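Local coordinates for protein VP2 (Primate bocaparvovirus 1, PDB 7L0Y) that builds the T=1 icosahedral capsid of human bocavirus 1 by self-assembling into a shell of 60 subunits, at residues H133-G138 with T424-M429; A141-S146 with F165-I170; R247-I252 with A260-I265. All coordinates share one frame; numbering follows the deposited sequence.

Overall arrangement
Contacts 1 and 2 sit close together on the same side of the subunit, their centres about 11 Å apart, and both are buried; contact 3 lies about 67 Å from contact 1, between centres, and is only partly buried. Contact 1 pairs two barrel strands far apart in sequence, with aromatic rings on one face and aliphatic groups on the other. Contact 2 folds a loop against strand 161-169 and shares the aromatic layer, since Tyr167 and Ala145 pack on Phe426. Contact 3 is a local hairpin nested in the long excursion between the strands of contact 1; its arginines and polar groups turn largely to a neighbouring subunit.

Contact 1 of 3, residues H133-G138 with T424-M429; sequences HIFCDG and TIFIKM
Phe135 and Phe426 lie on the same face of the sheet with ring planes 25° from parallel, yet slid so far that they barely overlap and their centroids are 5.3 Å apart. The far end of one ring touches the near flank of the other: Phe135 CZ comes 3.6 Å from Phe426 CD2. Phe135 places CG between its own N and carbonyl carbon (chi1 73°), which swings the ring over toward strand 424-429. Asp137 CB closes on the edge of the Phe426 ring, in its plane, 3.9 Å from CE2, while the Asp137 carboxylate takes the backbone N-H groups of Ala141 and Tyr142. Outside the two strands, His207 stacks on Phe135; Trp71 meets Phe135, and Tyr167 meets Phe426, edge-to-face.

Further along this face His133 and Lys428 extend alongside each other in the same direction. A bend at the last torsion of the lysine (chi4 68°) brings NZ to 3.4 Å from His133 CD2, and Lys428 also touches Glu203 and makes a cation-pi contact with Trp71.

On the other face Ile134 lies alongside Ile427, CG1 to CG1 3.9 Å, and crosses Ile425, CG2 to CG2 3.8 Å. Ile134 and Ile425 meet Ile107 and Phe218, Ile425 also Val105, on strands 95-118 and 215-232, inside the jelly-roll barrel of parvovirus coat proteins; the pairing fits strands E and H of its CHEF sheet.

The antiparallel backbones join through reciprocal bonds at His133 with Lys428 and at Phe135 with Phe426, where Phe426 N reaches Phe135 O at 2.8 Å. The chemistry thus divides by face: aliphatic groups look into the barrel, while the other side is mainly aromatic, with Lys428, Asp137 and Thr424 among the rings and the ammonium probably eased by the Trp71 indole.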
loop_
_atom_site.group_PDB
_atom_site.type_symbol
_atom_site.label_atom_id
_atom_site.label_comp_id
_atom_site.label_asym_id
_atom_site.label_seq_id
_atom_site.Cartn_x
_atom_site.Cartn_y
_atom_site.Cartn_z
ATOM N N HIS A 133 -7.752 28.259 -92.798
ATOM C CA HIS A 133 -6.740 28.858 -91.950
ATOM C C HIS A 133 -7.311 30.104 -91.302
ATOM O O HIS A 133 -7.930 30.930 -91.972
ATOM C CB HIS A 133 -5.514 29.197 -92.787
ATOM C CG HIS A 133 -4.864 28.002 -93.398
ATOM N ND1 HIS A 133 -3.934 27.239 -92.730
ATOM C CD2 HIS A 133 -5.068 27.391 -94.584
ATOM C CE1 HIS A 133 -3.556 26.236 -93.500
ATOM N NE2 HIS A 133 -4.233 26.304 -94.629
ATOM N N ILE A 134 -7.126 30.223 -89.998
ATOM C CA ILE A 134 -7.608 31.360 -89.236
ATOM C C ILE A 134 -6.529 31.741 -88.245
ATOM O O ILE A 134 -6.009 30.883 -87.529
ATOM C CB ILE A 134 -8.921 31.045 -88.496
ATOM C CG1 ILE A 134 -10.036 30.738 -89.487
ATOM C CG2 ILE A 134 -9.334 32.208 -87.634
ATOM C CD1 ILE A 134 -11.247 30.149 -88.864
ATOM N N PHE A 135 -6.181 33.017 -88.207
ATOM C CA PHE A 135 -5.413 33.498 -87.078
ATOM C C PHE A 135 -5.719 34.968 -86.888
ATOM O O PHE A 135 -6.065 35.676 -87.833
ATOM C CB PHE A 135 -3.910 33.280 -87.260
ATOM C CG PHE A 135 -3.289 34.195 -88.243
ATOM C CD1 PHE A 135 -2.600 35.308 -87.817
ATOM C CD2 PHE A 135 -3.445 33.986 -89.586
ATOM C CE1 PHE A 135 -2.042 36.160 -88.709
ATOM C CE2 PHE A 135 -2.890 34.838 -90.478
ATOM C CZ PHE A 135 -2.189 35.924 -90.039
ATOM N N CYS A 136 -5.601 35.407 -85.648
ATOM C CA CYS A 136 -5.694 36.807 -85.289
ATOM C C CYS A 136 -4.283 37.348 -85.177
ATOM O O CYS A 136 -3.403 36.683 -84.629
ATOM C CB CYS A 136 -6.454 36.976 -83.973
ATOM S SG CYS A 136 -6.721 38.662 -83.398
ATOM N N ASP A 137 -4.064 38.541 -85.697
ATOM C CA ASP A 137 -2.797 39.222 -85.506
ATOM C C ASP A 137 -3.037 40.232 -84.393
ATOM O O ASP A 137 -3.538 41.329 -84.634
ATOM C CB ASP A 137 -2.362 39.887 -86.805
ATOM C CG ASP A 137 -0.976 40.483 -86.731
ATOM O OD1 ASP A 137 -0.257 40.238 -85.743
ATOM O OD2 ASP A 137 -0.619 41.233 -87.655
ATOM N N GLY A 138 -2.630 39.880 -83.181
ATOM C CA GLY A 138 -2.874 40.737 -82.044
ATOM C C GLY A 138 -1.645 41.528 -81.682
ATOM O O GLY A 138 -1.717 42.564 -81.020
ATOM N N THR A 424 -6.702 41.972 -86.065
ATOM C CA THR A 424 -7.433 41.525 -87.238
ATOM C C THR A 424 -7.420 40.009 -87.318
ATOM O O THR A 424 -6.375 39.378 -87.164
ATOM C CB THR A 424 -6.826 42.115 -88.503
ATOM O OG1 THR A 424 -6.968 43.538 -88.476
ATOM C CG2 THR A 424 -7.510 41.567 -89.724
ATOM N N ILE A 425 -8.581 39.425 -87.559
ATOM C CA ILE A 425 -8.679 38.000 -87.814
ATOM C C ILE A 425 -8.551 37.784 -89.311
ATOM O O ILE A 425 -9.368 38.272 -90.093
ATOM C CB ILE A 425 -9.996 37.429 -87.284
ATOM C CG1 ILE A 425 -10.076 37.621 -85.779
ATOM C CG2 ILE A 425 -10.089 35.962 -87.615
ATOM C CD1 ILE A 425 -11.445 37.418 -85.240
ATOM N N PHE A 426 -7.511 37.073 -89.710
ATOM C CA PHE A 426 -7.296 36.711 -91.097
ATOM C C PHE A 426 -7.808 35.306 -91.325
ATOM O O PHE A 426 -7.655 34.434 -90.469
ATOM C CB PHE A 426 -5.822 36.791 -91.461
ATOM C CG PHE A 426 -5.274 38.159 -91.412
ATOM C CD1 PHE A 426 -5.410 39.005 -92.489
ATOM C CD2 PHE A 426 -4.620 38.609 -90.292
ATOM C CE1 PHE A 426 -4.901 40.262 -92.448
ATOM C CE2 PHE A 426 -4.110 39.867 -90.256
ATOM C CZ PHE A 426 -4.251 40.694 -91.338
ATOM N N ILE A 427 -8.415 35.089 -92.474
ATOM C CA ILE A 427 -8.950 33.789 -92.822
ATOM C C ILE A 427 -8.720 33.556 -94.302
ATOM O O ILE A 427 -8.938 34.450 -95.122
ATOM C CB ILE A 427 -10.442 33.687 -92.454
ATOM C CG1 ILE A 427 -11.028 32.341 -92.855
ATOM C CG2 ILE A 427 -11.200 34.803 -93.051
ATOM C CD1 ILE A 427 -12.426 32.151 -92.376
ATOM N N LYS A 428 -8.224 32.380 -94.635
ATOM C CA LYS A 428 -8.264 31.929 -96.011
ATOM C C LYS A 428 -8.537 30.446 -95.972
ATOM O O LYS A 428 -8.344 29.800 -94.944
ATOM C CB LYS A 428 -6.969 32.189 -96.781
ATOM C CG LYS A 428 -5.823 31.358 -96.341
ATOM C CD LYS A 428 -4.611 31.634 -97.174
ATOM C CE LYS A 428 -3.465 30.725 -96.756
ATOM N NZ LYS A 428 -3.721 29.312 -97.092
ATOM N N MET A 429 -8.980 29.910 -97.090
ATOM C CA MET A 429 -9.125 28.473 -97.181
ATOM C C MET A 429 -7.801 27.824 -97.515
ATOM O O MET A 429 -6.957 28.407 -98.199
ATOM C CB MET A 429 -10.153 28.121 -98.223
ATOM C CG MET A 429 -11.531 28.452 -97.781
ATOM S SD MET A 429 -12.530 28.157 -99.188
ATOM C CE MET A 429 -12.028 29.573 -100.146
#

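Contact 2 of 3, residues A141-S146 with F165-I170; sequences AYPNAS and FQYGYI
Tyr167 reaches across to the loop and gives its phenol proton to the backbone oxygen of Pro143, OH to O 2.7 Å. The bond arrives at a bent C=O...O angle of 122°, with the hydroxyl tilted out of the carbonyl plane. It is the one hydrogen bond between 141-146 and 165-170, and it pins the far end of the Tyr167 ring. The ring gets there because CG stands anti to the backbone N (chi1 171°), which carries it along the loop backbone from Ala145 to Pro143. A second polar atom, Asn144 O, lies in the plane of the Tyr167 ring, at its edge, 3.9 Å from CE1.

A CH-pi contact comes next. Pro143 sets CG over one face of the Tyr169 ring, 3.9 Å from the centroid and 20° off the normal, displaced toward the rim. The tyrosine hydroxyl is used farther off, bonded to the backbone N of Phe200.

Both segments belong to the long connection that follows strand 132-137 of the jelly roll. Strand 161-169 lies beside strands 65-69 and 71-74, and the loop folds back over its side chains.

Plain apolar packing fills in the rest. Pro143 CB meets Tyr169 CB at 3.6 Å, and the proline ring crosses the Tyr167 side chain, which reaches it with its hydroxyl end, at about a right angle. Ala145 CB rests 3.5 Å from Tyr167 CD1 and also touches Thr424 and Phe426 of the neighbouring barrel strand.

Tyr142 brings only its CB near the Tyr167 hydroxyl; its ring leads away, and its own OH bonds to the backbone oxygen of Leu201. A neighbouring subunit packs on the loop here, with its Tyr233 against Pro143 and its Lys466 against Ala141 and Tyr142.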
loop_
_atom_site.group_PDB
_atom_site.type_symbol
_atom_site.label_atom_id
_atom_site.label_comp_id
_atom_site.label_asym_id
_atom_site.label_seq_id
_atom_site.Cartn_x
_atom_site.Cartn_y
_atom_site.Cartn_z
ATOM N N ALA A 141 1.963 42.448 -85.909
ATOM C CA ALA A 141 3.228 42.115 -86.533
ATOM C C ALA A 141 3.172 42.212 -88.045
ATOM O O ALA A 141 4.216 42.175 -88.696
ATOM C CB ALA A 141 3.648 40.710 -86.114
ATOM N N TYR A 142 1.992 42.340 -88.606
ATOM C CA TYR A 142 1.787 42.472 -90.027
ATOM C C TYR A 142 1.119 43.798 -90.331
ATOM O O TYR A 142 0.533 44.423 -89.444
ATOM C CB TYR A 142 0.924 41.321 -90.551
ATOM C CG TYR A 142 1.599 39.985 -90.473
ATOM C CD1 TYR A 142 2.450 39.566 -91.477
ATOM C CD2 TYR A 142 1.387 39.139 -89.400
ATOM C CE1 TYR A 142 3.069 38.359 -91.417
ATOM C CE2 TYR A 142 2.000 37.923 -89.334
ATOM C CZ TYR A 142 2.840 37.535 -90.350
ATOM O OH TYR A 142 3.471 36.319 -90.307
ATOM N N PRO A 143 1.223 44.282 -91.566
ATOM C CA PRO A 143 0.504 45.504 -91.937
ATOM C C PRO A 143 -0.970 45.391 -91.609
ATOM O O PRO A 143 -1.573 44.328 -91.747
ATOM C CB PRO A 143 0.736 45.599 -93.443
ATOM C CG PRO A 143 1.999 44.883 -93.657
ATOM C CD PRO A 143 2.048 43.779 -92.674
ATOM N N ASN A 144 -1.547 46.494 -91.149
ATOM C CA ASN A 144 -2.955 46.485 -90.788
ATOM C C ASN A 144 -3.808 46.141 -91.997
ATOM O O ASN A 144 -3.559 46.613 -93.107
ATOM C CB ASN A 144 -3.378 47.832 -90.221
ATOM C CG ASN A 144 -3.154 48.956 -91.190
ATOM O OD1 ASN A 144 -2.307 48.861 -92.070
ATOM N ND2 ASN A 144 -3.950 50.004 -91.073
ATOM N N ALA A 145 -4.817 45.308 -91.776
ATOM C CA ALA A 145 -5.686 44.913 -92.870
ATOM C C ALA A 145 -6.695 45.994 -93.184
ATOM O O ALA A 145 -7.013 46.231 -94.351
ATOM C CB ALA A 145 -6.400 43.612 -92.529
ATOM N N SER A 146 -7.189 46.668 -92.161
ATOM C CA SER A 146 -8.312 47.563 -92.300
ATOM C C SER A 146 -7.874 48.988 -92.023
ATOM O O SER A 146 -6.921 49.243 -91.287
ATOM C CB SER A 146 -9.444 47.171 -91.360
ATOM O OG SER A 146 -10.499 48.101 -91.450
ATOM N N PHE A 165 -13.211 40.827 -97.639
ATOM C CA PHE A 165 -12.398 41.451 -98.665
ATOM C C PHE A 165 -10.996 40.888 -98.632
ATOM O O PHE A 165 -10.547 40.392 -97.609
ATOM C CB PHE A 165 -12.334 42.959 -98.464
ATOM C CG PHE A 165 -13.489 43.695 -99.061
ATOM C CD1 PHE A 165 -13.368 44.306 -100.291
ATOM C CD2 PHE A 165 -14.694 43.776 -98.391
ATOM C CE1 PHE A 165 -14.430 44.986 -100.846
ATOM C CE2 PHE A 165 -15.761 44.456 -98.940
ATOM C CZ PHE A 165 -15.630 45.064 -100.170
ATOM N N GLN A 166 -10.317 40.953 -99.771
ATOM C CA GLN A 166 -8.948 40.493 -99.856
ATOM C C GLN A 166 -8.026 41.406 -99.070
ATOM O O GLN A 166 -8.149 42.629 -99.110
ATOM C CB GLN A 166 -8.514 40.459 -101.306
ATOM C CG GLN A 166 -7.189 39.840 -101.498
ATOM C CD GLN A 166 -6.822 39.760 -102.934
ATOM O OE1 GLN A 166 -7.574 40.182 -103.800
ATOM N NE2 GLN A 166 -5.676 39.189 -103.207
ATOM N N TYR A 167 -7.084 40.799 -98.372
ATOM C CA TYR A 167 -6.065 41.534 -97.654
ATOM C C TYR A 167 -4.942 41.953 -98.586
ATOM O O TYR A 167 -4.546 41.217 -99.487
ATOM C CB TYR A 167 -5.532 40.691 -96.505
ATOM C CG TYR A 167 -4.331 41.257 -95.808
ATOM C CD1 TYR A 167 -4.407 42.445 -95.111
ATOM C CD2 TYR A 167 -3.152 40.553 -95.764
ATOM C CE1 TYR A 167 -3.319 42.940 -94.454
ATOM C CE2 TYR A 167 -2.079 41.032 -95.108
ATOM C CZ TYR A 167 -2.161 42.225 -94.451
ATOM O OH TYR A 167 -1.071 42.702 -93.784
ATOM N N GLY A 168 -4.451 43.157 -98.367
ATOM C CA GLY A 168 -3.367 43.695 -99.155
ATOM C C GLY A 168 -2.804 44.884 -98.427
ATOM O O GLY A 168 -3.415 45.409 -97.495
ATOM N N TYR A 169 -1.622 45.301 -98.852
ATOM C CA TYR A 169 -0.933 46.371 -98.163
ATOM C C TYR A 169 0.047 47.018 -99.116
ATOM O O TYR A 169 0.444 46.438 -100.125
ATOM C CB TYR A 169 -0.229 45.863 -96.902
ATOM C CG TYR A 169 0.811 44.805 -97.154
ATOM C CD1 TYR A 169 2.129 45.147 -97.384
ATOM C CD2 TYR A 169 0.473 43.464 -97.157
ATOM C CE1 TYR A 169 3.071 44.193 -97.604
ATOM C CE2 TYR A 169 1.409 42.503 -97.382
ATOM C CZ TYR A 169 2.708 42.867 -97.607
ATOM O OH TYR A 169 3.655 41.907 -97.843
ATOM N N ILE A 170 0.425 48.243 -98.776
ATOM C CA ILE A 170 1.344 49.043 -99.575
ATOM C C ILE A 170 2.746 48.809 -99.022
ATOM O O ILE A 170 3.024 49.213 -97.883
ATOM C CB ILE A 170 0.958 50.524 -99.536
ATOM C CG1 ILE A 170 -0.422 50.707 -100.166
ATOM C CG2 ILE A 170 1.979 51.361 -100.254
ATOM C CD1 ILE A 170 -1.047 52.045 -99.898
#

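Contact 3 of 3, residues R247-I252 with A260-I265; sequences RRVQYI and ASTGRI
Ala260 sets its methyl against the hydroxyl end of Tyr251, CB lying 3.8 Å from CZ. Ser261 then pairs with Ile252 through two backbone bonds: Ile252 N to Ser261 O at 2.7 Å, nearly straight at 173°, and Ser261 N to Ile252 O at 2.9 Å. Thr262 comes in at the edge of the Tyr251 ring, its CB 4.0 Å from CD1, the two side chains roughly perpendicular. Gly263 O accepts the N-H of Gln250 at 2.9 Å; the return bond from Gly263 N is long and bent. Arg264 CG stands anti to its N (chi1 -168°) and the chain bends at chi3; NH1 bonds to Thr246 O and forms a salt bridge with Glu151 of a neighbouring subunit. Ile265 closes the ladder, its N bonded to Arg248 O at 3.0 Å, while CG1 packs 3.5 Å from Gln250 CB and CD1 touches Arg248 CB. Arg248 itself pairs with Asp319 of that subunit. This is a short two-stranded antiparallel beta hairpin, loose at the Gln250/Gly263 pair, within the long loop between jelly-roll strands G and H, consistent with the GH loops that interdigitate around the threefold axes in parvoviruses.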
loop_
_atom_site.group_PDB
_atom_site.type_symbol
_atom_site.label_atom_id
_atom_site.label_comp_id
_atom_site.label_asym_id
_atom_site.label_seq_id
_atom_site.Cartn_x
_atom_site.Cartn_y
_atom_site.Cartn_z
ATOM N N ARG A 247 -12.131 93.487 -62.493
ATOM C CA ARG A 247 -11.025 94.360 -62.145
ATOM C C ARG A 247 -10.192 94.733 -63.359
ATOM O O ARG A 247 -9.479 95.737 -63.323
ATOM C CB ARG A 247 -10.134 93.672 -61.117
ATOM C CG ARG A 247 -10.856 93.187 -59.888
ATOM C CD ARG A 247 -9.888 92.400 -59.054
ATOM N NE ARG A 247 -8.871 93.268 -58.485
ATOM C CZ ARG A 247 -7.722 92.842 -57.982
ATOM N NH1 ARG A 247 -6.866 93.709 -57.468
ATOM N NH2 ARG A 247 -7.410 91.559 -58.039
ATOM N N ARG A 248 -10.304 93.963 -64.435
ATOM C CA ARG A 248 -9.391 94.045 -65.565
ATOM C C ARG A 248 -9.530 95.353 -66.329
ATOM O O ARG A 248 -10.620 95.913 -66.451
ATOM C CB ARG A 248 -9.645 92.866 -66.496
ATOM C CG ARG A 248 -9.291 91.537 -65.894
ATOM C CD ARG A 248 -7.802 91.319 -65.887
ATOM N NE ARG A 248 -7.319 91.204 -67.254
ATOM C CZ ARG A 248 -7.345 90.082 -67.961
ATOM N NH1 ARG A 248 -7.817 88.969 -67.426
ATOM N NH2 ARG A 248 -6.895 90.072 -69.204
ATOM N N VAL A 249 -8.407 95.821 -66.861
ATOM C CA VAL A 249 -8.325 97.058 -67.623
ATOM C C VAL A 249 -8.018 96.706 -69.067
ATOM O O VAL A 249 -7.190 95.831 -69.335
ATOM C CB VAL A 249 -7.243 97.996 -67.062
ATOM C CG1 VAL A 249 -7.080 99.208 -67.941
ATOM C CG2 VAL A 249 -7.586 98.420 -65.682
ATOM N N GLN A 250 -8.674 97.391 -69.993
ATOM C CA GLN A 250 -8.357 97.298 -71.409
ATOM C C GLN A 250 -7.801 98.632 -71.887
ATOM O O GLN A 250 -8.505 99.645 -71.893
ATOM C CB GLN A 250 -9.585 96.881 -72.215
ATOM C CG GLN A 250 -10.796 97.754 -72.004
ATOM C CD GLN A 250 -11.975 97.277 -72.783
ATOM O OE1 GLN A 250 -12.026 96.123 -73.198
ATOM N NE2 GLN A 250 -12.934 98.157 -72.999
ATOM N N TYR A 251 -6.528 98.634 -72.252
ATOM C CA TYR A 251 -5.898 99.770 -72.901
ATOM C C TYR A 251 -6.012 99.590 -74.402
ATOM O O TYR A 251 -5.663 98.533 -74.928
ATOM C CB TYR A 251 -4.429 99.893 -72.507
ATOM C CG TYR A 251 -3.692 100.947 -73.284
ATOM C CD1 TYR A 251 -3.814 102.284 -72.956
ATOM C CD2 TYR A 251 -2.886 100.607 -74.358
ATOM C CE1 TYR A 251 -3.147 103.249 -73.664
ATOM C CE2 TYR A 251 -2.215 101.564 -75.073
ATOM C CZ TYR A 251 -2.347 102.884 -74.721
ATOM O OH TYR A 251 -1.677 103.851 -75.428
ATOM N N ILE A 252 -6.496 100.615 -75.086
ATOM C CA ILE A 252 -6.595 100.611 -76.536
ATOM C C ILE A 252 -5.628 101.656 -77.063
ATOM O O ILE A 252 -5.716 102.831 -76.696
ATOM C CB ILE A 252 -8.030 100.890 -77.004
ATOM C CG1 ILE A 252 -8.971 99.819 -76.459
ATOM C CG2 ILE A 252 -8.101 100.891 -78.508
ATOM C CD1 ILE A 252 -10.414 100.109 -76.711
ATOM N N ALA A 260 -5.628 107.185 -77.733
ATOM C CA ALA A 260 -5.421 106.017 -76.893
ATOM C C ALA A 260 -6.242 106.134 -75.619
ATOM O O ALA A 260 -6.191 107.143 -74.915
ATOM C CB ALA A 260 -3.941 105.861 -76.556
ATOM N N SER A 261 -7.010 105.094 -75.327
ATOM C CA SER A 261 -7.898 105.094 -74.181
ATOM C C SER A 261 -7.601 103.895 -73.298
ATOM O O SER A 261 -7.147 102.850 -73.766
ATOM C CB SER A 261 -9.369 105.069 -74.612
ATOM O OG SER A 261 -9.671 103.886 -75.327
ATOM N N THR A 262 -7.853 104.069 -72.009
ATOM C CA THR A 262 -7.795 102.994 -71.035
ATOM C C THR A 262 -9.073 103.042 -70.217
ATOM O O THR A 262 -9.660 104.112 -70.039
ATOM C CB THR A 262 -6.566 103.120 -70.135
ATOM O OG1 THR A 262 -6.450 101.956 -69.316
ATOM C CG2 THR A 262 -6.689 104.324 -69.244
ATOM N N GLY A 263 -9.520 101.888 -69.751
ATOM C CA GLY A 263 -10.750 101.834 -68.992
ATOM C C GLY A 263 -11.026 100.427 -68.523
ATOM O O GLY A 263 -10.314 99.480 -68.862
ATOM N N ARG A 264 -12.082 100.307 -67.735
ATOM C CA ARG A 264 -12.432 99.019 -67.171
ATOM C C ARG A 264 -13.146 98.178 -68.215
ATOM O O ARG A 264 -14.040 98.654 -68.916
ATOM C CB ARG A 264 -13.308 99.213 -65.939
ATOM C CG ARG A 264 -13.506 97.983 -65.105
ATOM C CD ARG A 264 -14.408 98.293 -63.940
ATOM N NE ARG A 264 -13.824 99.275 -63.034
ATOM C CZ ARG A 264 -13.043 98.976 -62.006
ATOM N NH1 ARG A 264 -12.753 97.718 -61.735
ATOM N NH2 ARG A 264 -12.562 99.938 -61.243
ATOM N N ILE A 265 -12.723 96.922 -68.337
ATOM C CA ILE A 265 -13.380 96.000 -69.246
ATOM C C ILE A 265 -14.843 95.859 -68.852
ATOM O O ILE A 265 -15.185 95.797 -67.665
ATOM C CB ILE A 265 -12.643 94.650 -69.246
ATOM C CG1 ILE A 265 -11.274 94.822 -69.892
ATOM C CG2 ILE A 265 -13.430 93.598 -69.973
ATOM C CD1 ILE A 265 -10.387 93.637 -69.801
#